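Long-range contact in NTF2 domain-containing protein (Chaetomium thermophilum, PDB 4X2H), which is of uncharacterised function but belongs to the NTF2 family, whose best-known members serve nuclear transport: residues V156-D160 and R171-I175. Numbering follows the deposited sequence.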
loop_
_atom_site.group_PDB
_atom_site.type_symbol
_atom_site.label_atom_id
_atom_site.label_comp_id
_atom_site.label_asym_id
_atom_site.label_seq_id
_atom_site.Cartn_x
_atom_site.Cartn_y
_atom_site.Cartn_z
ATOM N N VAL B 156 -6.375 -9.120 -6.275
ATOM C CA VAL B 156 -6.177 -10.419 -6.926
ATOM C C VAL B 156 -7.022 -10.497 -8.202
ATOM O O VAL B 156 -7.987 -9.744 -8.365
ATOM C CB VAL B 156 -6.533 -11.594 -5.982
ATOM C CG1 VAL B 156 -5.566 -11.654 -4.803
ATOM C CG2 VAL B 156 -7.967 -11.485 -5.488
ATOM N N PRO B 157 -6.648 -11.391 -9.133
ATOM C CA PRO B 157 -7.380 -11.503 -10.400
ATOM C C PRO B 157 -8.843 -11.903 -10.225
ATOM O O PRO B 157 -9.147 -12.762 -9.396
ATOM C CB PRO B 157 -6.621 -12.602 -11.149
ATOM C CG PRO B 157 -5.280 -12.637 -10.543
ATOM C CD PRO B 157 -5.464 -12.264 -9.106
ATOM N N ASN B 158 -9.731 -11.283 -10.993
ATOM C CA ASN B 158 -11.113 -11.744 -11.088
ATOM C C ASN B 158 -11.218 -12.746 -12.225
ATOM O O ASN B 158 -11.309 -12.361 -13.391
ATOM C CB ASN B 158 -12.078 -10.577 -11.317
ATOM C CG ASN B 158 -13.539 -11.010 -11.286
ATOM O OD1 ASN B 158 -13.852 -12.206 -11.327
ATOM N ND2 ASN B 158 -14.439 -10.039 -11.224
ATOM N N TRP B 159 -11.203 -14.032 -11.885
ATOM C CA TRP B 159 -11.191 -15.089 -12.892
ATOM C C TRP B 159 -12.477 -15.120 -13.715
ATOM O O TRP B 159 -12.498 -15.673 -14.814
ATOM C CB TRP B 159 -10.983 -16.456 -12.237
ATOM C CG TRP B 159 -9.746 -16.564 -11.408
ATOM C CD1 TRP B 159 -9.675 -16.899 -10.087
ATOM C CD2 TRP B 159 -8.396 -16.329 -11.836
ATOM N NE1 TRP B 159 -8.368 -16.898 -9.669
ATOM C CE2 TRP B 159 -7.563 -16.552 -10.723
ATOM C CE3 TRP B 159 -7.812 -15.964 -13.051
ATOM C CZ2 TRP B 159 -6.175 -16.412 -10.786
ATOM C CZ3 TRP B 159 -6.434 -15.830 -13.114
ATOM C CH2 TRP B 159 -5.633 -16.050 -11.986
ATOM N N ASP B 160 -13.543 -14.532 -13.185
ATOM C CA ASP B 160 -14.841 -14.557 -13.853
ATOM C C ASP B 160 -14.980 -13.455 -14.897
ATOM O O ASP B 160 -15.906 -13.488 -15.712
ATOM C CB ASP B 160 -15.968 -14.438 -12.823
ATOM C CG ASP B 160 -15.998 -15.606 -11.852
ATOM O OD1 ASP B 160 -15.809 -16.757 -12.303
ATOM O OD2 ASP B 160 -16.201 -15.373 -10.639
ATOM N N ARG B 171 -15.186 -5.867 -12.577
ATOM C CA ARG B 171 -13.893 -5.584 -11.981
ATOM C C ARG B 171 -12.871 -6.641 -12.386
ATOM O O ARG B 171 -13.072 -7.819 -12.124
ATOM C CB ARG B 171 -14.046 -5.529 -10.459
ATOM C CG ARG B 171 -14.730 -4.259 -9.945
ATOM C CD ARG B 171 -13.951 -3.029 -10.361
ATOM N NE ARG B 171 -12.522 -3.310 -10.327
ATOM C CZ ARG B 171 -11.602 -2.659 -11.030
ATOM N NH1 ARG B 171 -10.329 -3.019 -10.923
ATOM N NH2 ARG B 171 -11.945 -1.661 -11.841
ATOM N N LYS B 172 -11.785 -6.222 -13.034
ATOM C CA LYS B 172 -10.758 -7.157 -13.497
ATOM C C LYS B 172 -9.931 -7.719 -12.347
ATOM O O LYS B 172 -9.446 -8.857 -12.420
ATOM C CB LYS B 172 -9.829 -6.479 -14.501
ATOM C CG LYS B 172 -10.402 -6.344 -15.904
ATOM C CD LYS B 172 -9.391 -5.668 -16.821
ATOM C CE LYS B 172 -9.550 -6.089 -18.269
ATOM N NZ LYS B 172 -10.780 -5.535 -18.892
ATOM N N TYR B 173 -9.759 -6.906 -11.307
ATOM C CA TYR B 173 -9.056 -7.312 -10.093
ATOM C C TYR B 173 -9.865 -6.931 -8.863
ATOM O O TYR B 173 -10.468 -5.851 -8.814
ATOM C CB TYR B 173 -7.656 -6.687 -10.057
ATOM C CG TYR B 173 -6.814 -7.173 -11.209
ATOM C CD1 TYR B 173 -6.872 -6.547 -12.448
ATOM C CD2 TYR B 173 -6.000 -8.290 -11.076
ATOM C CE1 TYR B 173 -6.125 -7.008 -13.517
ATOM C CE2 TYR B 173 -5.247 -8.760 -12.135
ATOM C CZ TYR B 173 -5.317 -8.119 -13.355
ATOM O OH TYR B 173 -4.574 -8.589 -14.414
ATOM N N LEU B 174 -9.880 -7.825 -7.878
ATOM C CA LEU B 174 -10.733 -7.681 -6.703
ATOM C C LEU B 174 -9.923 -7.468 -5.432
ATOM O O LEU B 174 -8.763 -7.848 -5.361
ATOM C CB LEU B 174 -11.616 -8.917 -6.546
ATOM C CG LEU B 174 -12.534 -9.205 -7.732
ATOM C CD1 LEU B 174 -13.111 -10.606 -7.627
ATOM C CD2 LEU B 174 -13.639 -8.169 -7.815
ATOM N N ILE B 175 -10.549 -6.871 -4.426
ATOM C CA ILE B 175 -9.880 -6.595 -3.164
ATOM C C ILE B 175 -9.917 -7.805 -2.241
ATOM O O ILE B 175 -10.990 -8.255 -1.827
ATOM C CB ILE B 175 -10.518 -5.414 -2.425
ATOM C CG1 ILE B 175 -10.576 -4.178 -3.323
ATOM C CG2 ILE B 175 -9.747 -5.106 -1.147
ATOM C CD1 ILE B 175 -11.559 -3.152 -2.840
#
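V156 and L174 form an antiparallel hydrogen-bonded pair where strands 145-157 and 173-182, neighbours in the curved sheet of the NTF2 fold, pair at the two ends of the connection between them. V156 N donates to L174 O (2.9 Å), and L174 N returns a bond to V156 O (2.7 Å). Beyond the non-hydrogen-bonded pair P157-Y173, N158 N reaches K172 O at 2.8 Å. The N158 side chain then extends the pairing past the strand ends: with CG anti to the backbone N (chi1 -174°), ND2 lies 2.8 Å from R171 O and bonds it in the carbonyl plane. Its other amide atom, OD1, accepts from D160 N in an Asx turn, so both ends of the amide are held. With an alanine in its place, R171 O and D160 N would probably lose these partners and the turn would be freer to flex. L174 CD1 packs against the amide carbon N158 CG at 3.7 Å. Y173 OH bonds V119 O, while P157 CB lies over one face of the W159 indole, toward its rim, and P157 CA meets Y173 CD2 at 3.6 Å.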